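Local coordinates for protein azurocidin (Homo sapiens, PDB 1FY1) that binds heparin and bacterial lipopolysaccharide, kills Gram-negative bacteria and attracts monocytes and fibroblasts, as a serine protease homolog of neutrophil granules, at residues 67-72 and 100-105; 17-22 and 52-57; 159-164 and 201-206; 170-175 and 194-199. The protein carries 2 engineered substitutions. All blocks are in the same frame, centred on the assembly; numbering follows the deposited sequence.

How the interactions relate
From the N terminus, interaction 2 closes the first loop: 52-57 comes back against 17-22 and shuts the N-terminal barrel. Interaction 1 begins afterwards and closes the loop from 67 to 105, fastening the next strand of that barrel to the connection that leads on to the second barrel. The two contacts touch, because strands 52-55 and 69-77 are neighbours in one sheet. Interaction 3 lies on the other side of the chain's centre and closes the long loop 159-206 of the second barrel. Interaction 4 is nested within that loop and touches it where Ile170 meets Asp201 and Phe203. His24 bridges the halves, hydrogen-bonded to Ser17 of interaction 2 and Gly173 of interaction 4.

Interaction 1. Residues 67-72 and 100-105; sequences SRQTFS and NLTSSV. With NAG (2-acetamido-2-deoxy-beta-D-glucopyranose), chain C.
The flat carboxamide of Gln69 meets Asn100 along its polar edge: NE2 gives a hydrogen bond to Asn100 O at 2.9 Å, and OE1 receives one from Asn100 N at 2.7 Å. The acceptor O lies in the amide plane of Gln69, and both bonds run in the plane of the carbonyl that accepts them. Methyl groups approach NE2 from either side of the amide plane, Val105 CG2 at 3.5 Å on one and Thr102 CG2 at 3.8 Å on the other. A chain fully stretched past CG (chi2 169°) carries this amide across to the loop, where two bonds to one residue fix its rotation. Gln69 belongs to a strand of the N-terminal barrel in the chymotrypsin-like fold, paired through its backbone with Leu55, whereas 100-105 lies in the connection toward the second barrel. Thr102 shapes that loop as an ST turn, its OG1 accepting from Ser104 N at 3.0 Å. Ser104 OG then makes a weak bond of 3.1 Å to Ser67 O. Asn100 carries an N-linked sugar, ND2 joined to NAG C1, and the sugar's O6 lies obliquely to the Phe71 ring; Arg97 NH2 is hydrogen-bonded to the sugar.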
loop_
_atom_site.group_PDB
_atom_site.type_symbol
_atom_site.label_atom_id
_atom_site.label_comp_id
_atom_site.label_asym_id
_atom_site.label_seq_id
_atom_site.Cartn_x
_atom_site.Cartn_y
_atom_site.Cartn_z
ATOM N N SER A 67 1.952 5.921 -20.458
ATOM C CA SER A 67 2.581 5.085 -19.441
ATOM C C SER A 67 1.565 4.561 -18.447
ATOM O O SER A 67 1.732 3.490 -17.910
ATOM C CB SER A 67 3.677 5.799 -18.693
ATOM O OG SER A 67 3.060 6.733 -17.839
ATOM N N ARG A 68 0.515 5.322 -18.205
ATOM C CA ARG A 68 -0.528 4.923 -17.309
ATOM C C ARG A 68 -1.440 3.885 -17.909
ATOM O O ARG A 68 -1.388 3.670 -19.117
ATOM C CB ARG A 68 -1.383 6.081 -16.896
ATOM C CG ARG A 68 -0.683 6.992 -15.921
ATOM C CD ARG A 68 -1.667 7.955 -15.292
ATOM N NE ARG A 68 -0.954 8.975 -14.556
ATOM C CZ ARG A 68 -1.577 9.905 -13.852
ATOM N NH1 ARG A 68 -2.909 9.952 -13.810
ATOM N NH2 ARG A 68 -0.868 10.810 -13.171
ATOM N N GLN A 69 -2.302 3.323 -17.021
ATOM C CA GLN A 69 -3.356 2.291 -17.208
ATOM C C GLN A 69 -4.448 2.582 -16.195
ATOM O O GLN A 69 -4.170 2.716 -15.001
ATOM C CB GLN A 69 -2.835 0.843 -17.041
ATOM C CG GLN A 69 -2.068 0.401 -18.280
ATOM C CD GLN A 69 -1.287 -0.892 -18.167
ATOM O OE1 GLN A 69 -1.771 -1.943 -18.536
ATOM N NE2 GLN A 69 -0.001 -0.804 -17.892
ATOM N N THR A 70 -5.678 2.744 -16.658
ATOM C CA THR A 70 -6.775 3.086 -15.757
ATOM C C THR A 70 -7.799 1.981 -15.584
ATOM O O THR A 70 -8.210 1.311 -16.526
ATOM C CB THR A 70 -7.319 4.492 -16.057
ATOM O OG1 THR A 70 -6.182 5.343 -16.132
ATOM C CG2 THR A 70 -8.209 5.003 -14.944
ATOM N N PHE A 71 -8.217 1.752 -14.347
ATOM C CA PHE A 71 -9.122 0.653 -14.110
ATOM C C PHE A 71 -10.133 0.959 -13.044
ATOM O O PHE A 71 -9.905 1.765 -12.149
ATOM C CB PHE A 71 -8.345 -0.600 -13.581
ATOM C CG PHE A 71 -7.253 -1.181 -14.475
ATOM C CD1 PHE A 71 -7.563 -2.161 -15.418
ATOM C CD2 PHE A 71 -5.923 -0.780 -14.363
ATOM C CE1 PHE A 71 -6.601 -2.718 -16.259
ATOM C CE2 PHE A 71 -4.939 -1.330 -15.182
ATOM C CZ PHE A 71 -5.282 -2.289 -16.139
ATOM N N SER A 72 -11.255 0.266 -13.200
ATOM C CA SER A 72 -12.389 0.245 -12.308
ATOM C C SER A 72 -12.328 -1.062 -11.485
ATOM O O SER A 72 -11.734 -2.054 -11.897
ATOM C CB SER A 72 -13.710 0.371 -13.048
ATOM O OG SER A 72 -13.876 -0.784 -13.847
ATOM N N ASN A 100 -1.736 -4.656 -18.461
ATOM C CA ASN A 100 -0.663 -4.905 -19.397
ATOM C C ASN A 100 0.618 -4.642 -18.657
ATOM O O ASN A 100 0.789 -3.548 -18.122
ATOM C CB ASN A 100 -0.756 -3.972 -20.620
ATOM C CG ASN A 100 -1.338 -4.567 -21.887
ATOM O OD1 ASN A 100 -0.703 -5.437 -22.517
ATOM N ND2 ASN A 100 -2.498 -4.044 -22.309
ATOM N N LEU A 101 1.480 -5.650 -18.604
ATOM C CA LEU A 101 2.771 -5.574 -17.927
ATOM C C LEU A 101 3.797 -4.838 -18.762
ATOM O O LEU A 101 4.342 -5.404 -19.712
ATOM C CB LEU A 101 3.262 -6.983 -17.647
ATOM C CG LEU A 101 2.651 -7.564 -16.397
ATOM C CD1 LEU A 101 3.606 -7.284 -15.255
ATOM C CD2 LEU A 101 1.345 -6.841 -16.096
ATOM N N THR A 102 4.063 -3.582 -18.407
ATOM C CA THR A 102 5.015 -2.759 -19.136
ATOM C C THR A 102 6.236 -2.430 -18.319
ATOM O O THR A 102 6.417 -2.933 -17.209
ATOM C CB THR A 102 4.309 -1.460 -19.588
ATOM O OG1 THR A 102 4.105 -0.589 -18.492
ATOM C CG2 THR A 102 2.931 -1.803 -20.137
ATOM N N SER A 103 7.060 -1.527 -18.848
ATOM C CA SER A 103 8.233 -1.051 -18.111
ATOM C C SER A 103 7.792 -0.081 -17.037
ATOM O O SER A 103 8.534 0.263 -16.162
ATOM C CB SER A 103 9.174 -0.254 -18.953
ATOM O OG SER A 103 8.532 0.976 -19.186
ATOM N N SER A 104 6.594 0.423 -17.103
ATOM C CA SER A 104 6.224 1.314 -16.035
ATOM C C SER A 104 5.254 0.672 -15.039
ATOM O O SER A 104 4.793 1.292 -14.080
ATOM C CB SER A 104 5.741 2.659 -16.565
ATOM O OG SER A 104 4.605 2.473 -17.372
ATOM N N VAL A 105 4.915 -0.586 -15.287
ATOM C CA VAL A 105 3.950 -1.301 -14.444
ATOM C C VAL A 105 4.396 -2.709 -14.267
ATOM O O VAL A 105 4.613 -3.395 -15.244
ATOM C CB VAL A 105 2.588 -1.282 -15.155
ATOM C CG1 VAL A 105 1.549 -2.233 -14.565
ATOM C CG2 VAL A 105 2.066 0.158 -15.247
HETATM C C1 NAG C . -2.708 -2.945 -23.232
HETATM C C2 NAG C . -3.389 -3.077 -24.613
HETATM C C3 NAG C . -4.472 -1.964 -24.818
HETATM C C4 NAG C . -5.335 -1.535 -23.596
HETATM C C5 NAG C . -4.318 -1.246 -22.477
HETATM C C6 NAG C . -4.890 -0.644 -21.179
HETATM C C7 NAG C . -2.191 -3.596 -26.758
HETATM C C8 NAG C . -1.261 -2.886 -27.775
HETATM N N2 NAG C . -2.371 -2.842 -25.666
HETATM O O3 NAG C . -5.307 -2.370 -25.876
HETATM O O4 NAG C . -6.194 -0.364 -23.893
HETATM O O5 NAG C . -3.656 -2.512 -22.270
HETATM O O6 NAG C . -5.661 -1.615 -20.428
HETATM O O7 NAG C . -3.117 -4.331 -27.110
#

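Interaction 2. Residues 17-22 and 52-57; sequences SIQNQG and TVVLGA
Ile18 and Val53 run alongside each other in the same direction, with Ile18 CG1 resting 3.8 Å from Val53 CG2. This face is buried in the fold: Thr38 and Val36 of strand 35-38 touch Ile18 and Val53 respectively, and Ile73 of the adjacent strand 69-77 also touches Val53. Ile18 and Val53 form a non-hydrogen-bonded antiparallel pair, flanked by the hydrogen-bonded pairs Ser17 with Val54 and Gln19 with Thr52. The bond from Val54 N to Ser17 O, 2.9 Å long, is nearly straight at 173°. Thr52 N gives another to Gln19 O at 2.8 Å. Thr52 O accepts from Gln19 N at 3.1 Å, and it also receives a CA-H contact from Ile18. With these bonds the barrel's first and fourth strands, 15-20 and 52-55, meet, and the six-stranded N-terminal barrel of the chymotrypsin-like fold is closed. By contrast, the face carrying Ser17, Gln19, Thr52 and Val54 opens toward solvent at its outer end, where Gln19 and Thr52 are partly exposed. There the Gln19 chain lays its amide flat on a methyl group: Val54 CG2 sits over the face, 3.5 Å from Gln19 CD. Ser17 is buried on the same face and its OG is hydrogen-bonded to His24 ND1. Beyond Gln19 the chain leaves strand 52-55, and the region with antibiotic activity, which starts at Asn20, continues through the exposed Gln21 and Gly22.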
loop_
_atom_site.group_PDB
_atom_site.type_symbol
_atom_site.label_atom_id
_atom_site.label_comp_id
_atom_site.label_asym_id
_atom_site.label_seq_id
_atom_site.Cartn_x
_atom_site.Cartn_y
_atom_site.Cartn_z
ATOM N N SER A 17 -2.189 3.989 -7.409
ATOM C CA SER A 17 -2.813 5.186 -6.913
ATOM C C SER A 17 -4.322 5.018 -7.014
ATOM O O SER A 17 -4.892 4.948 -8.120
ATOM C CB SER A 17 -2.407 6.426 -7.704
ATOM O OG SER A 17 -3.108 7.553 -7.213
ATOM N N ILE A 18 -4.950 4.896 -5.841
ATOM C CA ILE A 18 -6.397 4.759 -5.740
ATOM C C ILE A 18 -7.070 6.155 -5.711
ATOM O O ILE A 18 -6.741 7.045 -4.886
ATOM C CB ILE A 18 -6.887 3.772 -4.675
ATOM C CG1 ILE A 18 -6.389 2.352 -4.980
ATOM C CG2 ILE A 18 -8.414 3.785 -4.630
ATOM C CD1 ILE A 18 -5.021 2.107 -4.419
ATOM N N GLN A 19 -8.021 6.363 -6.624
ATOM C CA GLN A 19 -8.612 7.670 -6.698
ATOM C C GLN A 19 -10.121 7.703 -6.589
ATOM O O GLN A 19 -10.850 6.752 -6.863
ATOM C CB GLN A 19 -8.167 8.364 -8.005
ATOM C CG GLN A 19 -6.657 8.245 -8.227
ATOM C CD GLN A 19 -6.094 9.089 -9.358
ATOM O OE1 GLN A 19 -4.901 9.478 -9.335
ATOM N NE2 GLN A 19 -6.926 9.343 -10.367
ATOM N N ASN A 20 -10.567 8.887 -6.229
ATOM C CA ASN A 20 -11.953 9.193 -6.068
ATOM C C ASN A 20 -12.219 10.502 -6.804
ATOM O O ASN A 20 -11.623 11.545 -6.507
ATOM C CB ASN A 20 -12.247 9.322 -4.569
ATOM C CG ASN A 20 -13.727 9.338 -4.288
ATOM O OD1 ASN A 20 -14.528 9.579 -5.218
ATOM N ND2 ASN A 20 -14.079 9.072 -3.017
ATOM N N GLN A 21 -13.082 10.414 -7.806
ATOM C CA GLN A 21 -13.382 11.579 -8.580
ATOM C C GLN A 21 -12.074 12.247 -9.007
ATOM O O GLN A 21 -11.949 13.485 -9.099
ATOM C CB GLN A 21 -14.355 12.538 -7.860
ATOM C CG GLN A 21 -15.768 11.964 -7.668
ATOM C CD GLN A 21 -16.420 11.627 -8.989
ATOM O OE1 GLN A 21 -15.961 12.083 -10.051
ATOM N NE2 GLN A 21 -17.467 10.803 -8.917
ATOM N N GLY A 22 -11.061 11.408 -9.230
ATOM C CA GLY A 22 -9.766 11.918 -9.672
ATOM C C GLY A 22 -8.817 12.382 -8.577
ATOM O O GLY A 22 -7.663 12.731 -8.835
ATOM N N THR A 52 -11.356 4.551 -8.564
ATOM C CA THR A 52 -10.625 4.088 -9.745
ATOM C C THR A 52 -9.277 3.630 -9.269
ATOM O O THR A 52 -8.901 3.849 -8.125
ATOM C CB THR A 52 -10.346 5.305 -10.652
ATOM O OG1 THR A 52 -11.559 5.860 -11.057
ATOM C CG2 THR A 52 -9.540 4.984 -11.894
ATOM N N VAL A 53 -8.515 3.066 -10.163
ATOM C CA VAL A 53 -7.190 2.605 -9.839
ATOM C C VAL A 53 -6.271 2.907 -11.000
ATOM O O VAL A 53 -6.468 2.383 -12.089
ATOM C CB VAL A 53 -7.182 1.100 -9.523
ATOM C CG1 VAL A 53 -5.751 0.577 -9.546
ATOM C CG2 VAL A 53 -7.831 0.828 -8.168
ATOM N N VAL A 54 -5.295 3.789 -10.736
ATOM C CA VAL A 54 -4.324 4.206 -11.735
ATOM C C VAL A 54 -2.951 3.579 -11.594
ATOM O O VAL A 54 -2.235 3.771 -10.589
ATOM C CB VAL A 54 -4.164 5.701 -11.665
ATOM C CG1 VAL A 54 -3.452 6.186 -12.923
ATOM C CG2 VAL A 54 -5.539 6.323 -11.511
ATOM N N LEU A 55 -2.557 2.844 -12.609
ATOM C CA LEU A 55 -1.254 2.220 -12.603
ATOM C C LEU A 55 -0.289 3.024 -13.482
ATOM O O LEU A 55 -0.719 3.701 -14.408
ATOM C CB LEU A 55 -1.328 0.743 -13.112
ATOM C CG LEU A 55 -2.225 -0.209 -12.307
ATOM C CD1 LEU A 55 -2.287 -1.531 -13.031
ATOM C CD2 LEU A 55 -1.645 -0.489 -10.953
ATOM N N GLY A 56 1.004 2.894 -13.248
ATOM C CA GLY A 56 1.993 3.563 -14.064
ATOM C C GLY A 56 2.176 5.073 -13.840
ATOM O O GLY A 56 2.938 5.705 -14.553
ATOM N N ALA A 57 1.492 5.652 -12.866
ATOM C CA ALA A 57 1.593 7.076 -12.617
ATOM C C ALA A 57 2.929 7.460 -12.080
ATOM O O ALA A 57 3.691 6.612 -11.644
ATOM C CB ALA A 57 0.484 7.584 -11.706
#

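Interaction 3. Residues 159-164 and 201-206; sequences VCTGVL and DFFTRV
Cys160 SG sits over one face of the Phe202 ring, 3.6 Å from its centroid and displaced toward the CD2-CE2 rim, a sulfur-aromatic contact within a non-hydrogen-bonded antiparallel pair. On the other face of the sheet the Phe203 ring is met at its edge, where Thr161 CG2 lies in the ring plane 3.6 Å from CE2. Val159 CG1 packs on Phe203 CB at 3.6 Å; with chi1 at 65° this methyl lies between its own backbone N and carbonyl carbon. Four backbone bonds hold the register, the shortest from Val159 N to Phe203 O at 2.9 Å; Thr161 and Asp201 exchange two of them. Asp201 O takes a CA-H contact as well, from Cys160 CA at 3.2 Å. These strands are neighbours in the sheet of the second barrel, the C-terminal half of the chymotrypsin-like fold, with strand 184-192 on the far side of 201-204. In active relatives the strand equivalent to 201-204 lines the specificity pocket. Outside this shell, Cys160 is tied by a disulfide to Cys154, which fixes the sulfur, and Phe202 stacks with Phe191. The buried carboxylate of Asp201 has a partner for each oxygen, Ser192 OG at OD1 and Ile170 N at OD2. Phe203 packs against Ile170 and Ala189.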
loop_
_atom_site.group_PDB
_atom_site.type_symbol
_atom_site.label_atom_id
_atom_site.label_comp_id
_atom_site.label_asym_id
_atom_site.label_seq_id
_atom_site.Cartn_x
_atom_site.Cartn_y
_atom_site.Cartn_z
ATOM N N VAL A 159 3.534 -5.358 11.851
ATOM C CA VAL A 159 4.969 -5.253 11.675
ATOM C C VAL A 159 5.207 -3.749 11.703
ATOM O O VAL A 159 4.635 -3.024 10.914
ATOM C CB VAL A 159 5.517 -5.961 10.439
ATOM C CG1 VAL A 159 4.965 -5.295 9.210
ATOM C CG2 VAL A 159 7.010 -5.856 10.364
ATOM N N CYS A 160 5.912 -3.292 12.729
ATOM C CA CYS A 160 6.226 -1.908 12.972
ATOM C C CYS A 160 7.621 -1.477 12.516
ATOM O O CYS A 160 8.571 -2.264 12.403
ATOM C CB CYS A 160 6.035 -1.532 14.438
ATOM S SG CYS A 160 4.398 -1.960 15.007
ATOM N N THR A 161 7.753 -0.154 12.378
ATOM C CA THR A 161 8.956 0.471 11.889
ATOM C C THR A 161 9.242 1.873 12.414
ATOM O O THR A 161 8.386 2.615 12.889
ATOM C CB THR A 161 8.664 0.517 10.395
ATOM O OG1 THR A 161 9.448 -0.349 9.639
ATOM C CG2 THR A 161 8.426 1.885 9.814
ATOM N N GLY A 162 10.491 2.248 12.303
ATOM C CA GLY A 162 10.903 3.541 12.749
ATOM C C GLY A 162 12.074 4.021 11.920
ATOM O O GLY A 162 12.673 3.271 11.157
ATOM N N VAL A 163 12.415 5.291 12.102
ATOM C CA VAL A 163 13.504 5.855 11.361
ATOM C C VAL A 163 14.531 6.344 12.286
ATOM O O VAL A 163 14.196 6.909 13.312
ATOM C CB VAL A 163 13.092 7.074 10.610
ATOM C CG1 VAL A 163 14.276 7.446 9.741
ATOM C CG2 VAL A 163 11.907 6.735 9.736
ATOM N N LEU A 164 15.771 6.145 11.901
ATOM C CA LEU A 164 16.828 6.593 12.766
ATOM C C LEU A 164 16.820 8.102 12.998
ATOM O O LEU A 164 17.209 8.546 14.063
ATOM C CB LEU A 164 18.189 5.876 12.596
ATOM C CG LEU A 164 18.111 4.359 12.902
ATOM C CD1 LEU A 164 19.421 3.639 12.572
ATOM C CD2 LEU A 164 17.731 4.102 14.357
ATOM N N ASP A 201 5.207 3.122 13.154
ATOM C CA ASP A 201 4.330 3.097 12.003
ATOM C C ASP A 201 3.831 1.682 11.972
ATOM O O ASP A 201 4.600 0.720 12.050
ATOM C CB ASP A 201 5.042 3.386 10.659
ATOM C CG ASP A 201 5.299 4.840 10.364
ATOM O OD1 ASP A 201 4.813 5.734 11.031
ATOM O OD2 ASP A 201 6.104 5.031 9.356
ATOM N N PHE A 202 2.546 1.546 11.912
ATOM C CA PHE A 202 2.004 0.230 11.920
ATOM C C PHE A 202 1.603 -0.240 10.542
ATOM O O PHE A 202 0.838 0.405 9.825
ATOM C CB PHE A 202 0.854 0.107 12.947
ATOM C CG PHE A 202 1.288 0.242 14.410
ATOM C CD1 PHE A 202 1.746 1.462 14.907
ATOM C CD2 PHE A 202 1.244 -0.856 15.276
ATOM C CE1 PHE A 202 2.145 1.576 16.235
ATOM C CE2 PHE A 202 1.604 -0.754 16.619
ATOM C CZ PHE A 202 2.073 0.471 17.089
ATOM N N PHE A 203 2.067 -1.433 10.211
ATOM C CA PHE A 203 1.813 -2.072 8.933
ATOM C C PHE A 203 1.204 -3.431 9.157
ATOM O O PHE A 203 1.583 -4.115 10.084
ATOM C CB PHE A 203 3.164 -2.306 8.210
ATOM C CG PHE A 203 3.874 -1.070 7.695
ATOM C CD1 PHE A 203 3.574 -0.560 6.431
ATOM C CD2 PHE A 203 4.858 -0.433 8.451
ATOM C CE1 PHE A 203 4.213 0.576 5.937
ATOM C CE2 PHE A 203 5.528 0.698 7.977
ATOM C CZ PHE A 203 5.204 1.187 6.710
ATOM N N THR A 204 0.284 -3.841 8.311
ATOM C CA THR A 204 -0.322 -5.155 8.446
ATOM C C THR A 204 0.650 -6.260 8.044
ATOM O O THR A 204 1.308 -6.120 7.039
ATOM C CB THR A 204 -1.550 -5.266 7.507
ATOM O OG1 THR A 204 -2.472 -4.239 7.780
ATOM C CG2 THR A 204 -2.237 -6.620 7.635
ATOM N N ARG A 205 0.708 -7.370 8.811
ATOM C CA ARG A 205 1.564 -8.518 8.464
ATOM C C ARG A 205 0.971 -9.300 7.297
ATOM O O ARG A 205 -0.018 -10.028 7.435
ATOM C CB ARG A 205 1.835 -9.476 9.627
ATOM C CG ARG A 205 3.206 -9.316 10.240
ATOM C CD ARG A 205 3.449 -10.243 11.421
ATOM N NE ARG A 205 4.784 -10.055 11.995
ATOM C CZ ARG A 205 5.910 -10.356 11.329
ATOM N NH1 ARG A 205 5.902 -10.752 10.050
ATOM N NH2 ARG A 205 7.098 -10.107 11.915
ATOM N N VAL A 206 1.585 -9.124 6.136
ATOM C CA VAL A 206 1.135 -9.777 4.915
ATOM C C VAL A 206 1.354 -11.277 4.936
ATOM O O VAL A 206 0.528 -12.000 4.421
ATOM C CB VAL A 206 1.630 -9.084 3.633
ATOM C CG1 VAL A 206 1.470 -9.976 2.421
ATOM C CG2 VAL A 206 0.797 -7.845 3.377
#

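Interaction 4. Residues 170-175 and 194-199; sequences ICNGDG and GPCGRG
A Cys171 chi1 of -157° swings SG to the far side from N. Cys196 SG instead lies beside its own N, at -59°. The two sulfurs, Cys171 SG and Cys196 SG, meet in a disulfide 2.1 Å long. The torsion about the S-S bond is 77°. In the chymotrypsin-like fold this bridge joins two loops that, in active relatives, border the specificity pocket. Each cysteine belongs to a type II beta turn: Asp174 N bonds to Cys171 O at 2.9 Å, and Arg198 N to Pro195 O at 2.9 Å. Gly173 and Gly197 take the positive phi of the third position in these turns. Beside the bridge the packing is light, with Ile170 O 3.7 Å from Cys196 CB and Asn172 OD1 4.1 Å from Cys196 SG. Val2 also touches Cys196, and Ser130 lies against Cys171. Gly175 falls where active members of the family carry the nucleophilic serine, consistent with a protease homolog. Asp174, one residue earlier, is buried. Its OD2 is hydrogen-bonded to Ile1 N, the contact that marks the processed form of S1 proteases, and uses the lone pair away from OD1 to accept from Cys171 N at 3.0 Å.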
loop_
_atom_site.group_PDB
_atom_site.type_symbol
_atom_site.label_atom_id
_atom_site.label_comp_id
_atom_site.label_asym_id
_atom_site.label_seq_id
_atom_site.Cartn_x
_atom_site.Cartn_y
_atom_site.Cartn_z
ATOM N N ILE A 170 5.258 7.265 7.286
ATOM C CA ILE A 170 4.056 7.475 6.544
ATOM C C ILE A 170 3.313 8.698 7.045
ATOM O O ILE A 170 3.584 9.216 8.119
ATOM C CB ILE A 170 3.151 6.219 6.530
ATOM C CG1 ILE A 170 2.490 5.971 7.875
ATOM C CG2 ILE A 170 3.969 4.991 6.164
ATOM C CD1 ILE A 170 1.439 4.869 7.810
ATOM N N CYS A 171 2.339 9.116 6.253
ATOM C CA CYS A 171 1.497 10.227 6.593
ATOM C C CYS A 171 0.247 10.145 5.729
ATOM O O CYS A 171 0.059 9.144 5.022
ATOM C CB CYS A 171 2.248 11.557 6.482
ATOM S SG CYS A 171 1.541 12.887 7.490
ATOM N N ASN A 172 -0.612 11.165 5.766
ATOM C CA ASN A 172 -1.843 11.111 4.990
ATOM C C ASN A 172 -1.548 10.797 3.548
ATOM O O ASN A 172 -0.623 11.350 2.954
ATOM C CB ASN A 172 -2.704 12.396 5.025
ATOM C CG ASN A 172 -2.478 13.305 6.223
ATOM O OD1 ASN A 172 -1.482 13.192 6.952
ATOM N ND2 ASN A 172 -3.392 14.247 6.415
ATOM N N GLY A 173 -2.391 9.945 2.977
ATOM C CA GLY A 173 -2.281 9.520 1.589
ATOM C C GLY A 173 -1.405 8.290 1.393
ATOM O O GLY A 173 -1.440 7.657 0.340
ATOM N N ASP A 174 -0.597 7.988 2.403
ATOM C CA ASP A 174 0.274 6.829 2.401
ATOM C C ASP A 174 -0.426 5.505 2.743
ATOM O O ASP A 174 0.156 4.462 2.540
ATOM C CB ASP A 174 1.468 7.083 3.319
ATOM C CG ASP A 174 2.380 8.014 2.607
ATOM O OD1 ASP A 174 2.519 7.925 1.421
ATOM O OD2 ASP A 174 2.946 8.916 3.369
ATOM N N GLY A 175 -1.665 5.543 3.251
ATOM C CA GLY A 175 -2.378 4.327 3.604
ATOM C C GLY A 175 -2.534 3.348 2.436
ATOM O O GLY A 175 -2.846 3.740 1.319
ATOM N N GLY A 194 1.344 8.877 16.139
ATOM C CA GLY A 194 0.825 10.226 16.482
ATOM C C GLY A 194 1.115 11.339 15.432
ATOM O O GLY A 194 0.389 11.538 14.461
ATOM N N PRO A 195 2.161 12.108 15.619
ATOM C CA PRO A 195 2.516 13.098 14.645
ATOM C C PRO A 195 3.389 12.443 13.575
ATOM O O PRO A 195 4.423 11.845 13.883
ATOM C CB PRO A 195 3.324 14.143 15.433
ATOM C CG PRO A 195 2.908 14.003 16.888
ATOM C CD PRO A 195 2.069 12.734 16.963
ATOM N N CYS A 196 2.989 12.560 12.312
ATOM C CA CYS A 196 3.782 11.960 11.262
ATOM C C CYS A 196 5.294 12.052 11.511
ATOM O O CYS A 196 5.839 13.102 11.854
ATOM C CB CYS A 196 3.419 12.517 9.870
ATOM S SG CYS A 196 1.689 12.262 9.441
ATOM N N GLY A 197 5.947 10.907 11.274
ATOM C CA GLY A 197 7.388 10.707 11.395
ATOM C C GLY A 197 7.890 10.544 12.828
ATOM O O GLY A 197 9.096 10.459 13.080
ATOM N N ARG A 198 6.974 10.500 13.784
ATOM C CA ARG A 198 7.340 10.389 15.188
ATOM C C ARG A 198 7.861 9.053 15.772
ATOM O O ARG A 198 8.915 9.049 16.444
ATOM C CB ARG A 198 6.274 10.932 16.106
ATOM C CG ARG A 198 6.714 10.657 17.521
ATOM C CD ARG A 198 5.573 10.634 18.504
ATOM N NE ARG A 198 5.847 9.696 19.581
ATOM C CZ ARG A 198 5.019 9.468 20.590
ATOM N NH1 ARG A 198 3.856 10.111 20.685
ATOM N NH2 ARG A 198 5.367 8.579 21.530
ATOM N N GLY A 199 7.143 7.920 15.615
ATOM C CA GLY A 199 7.622 6.677 16.213
ATOM C C GLY A 199 6.511 5.614 16.264
ATOM O O GLY A 199 5.482 5.800 16.916
#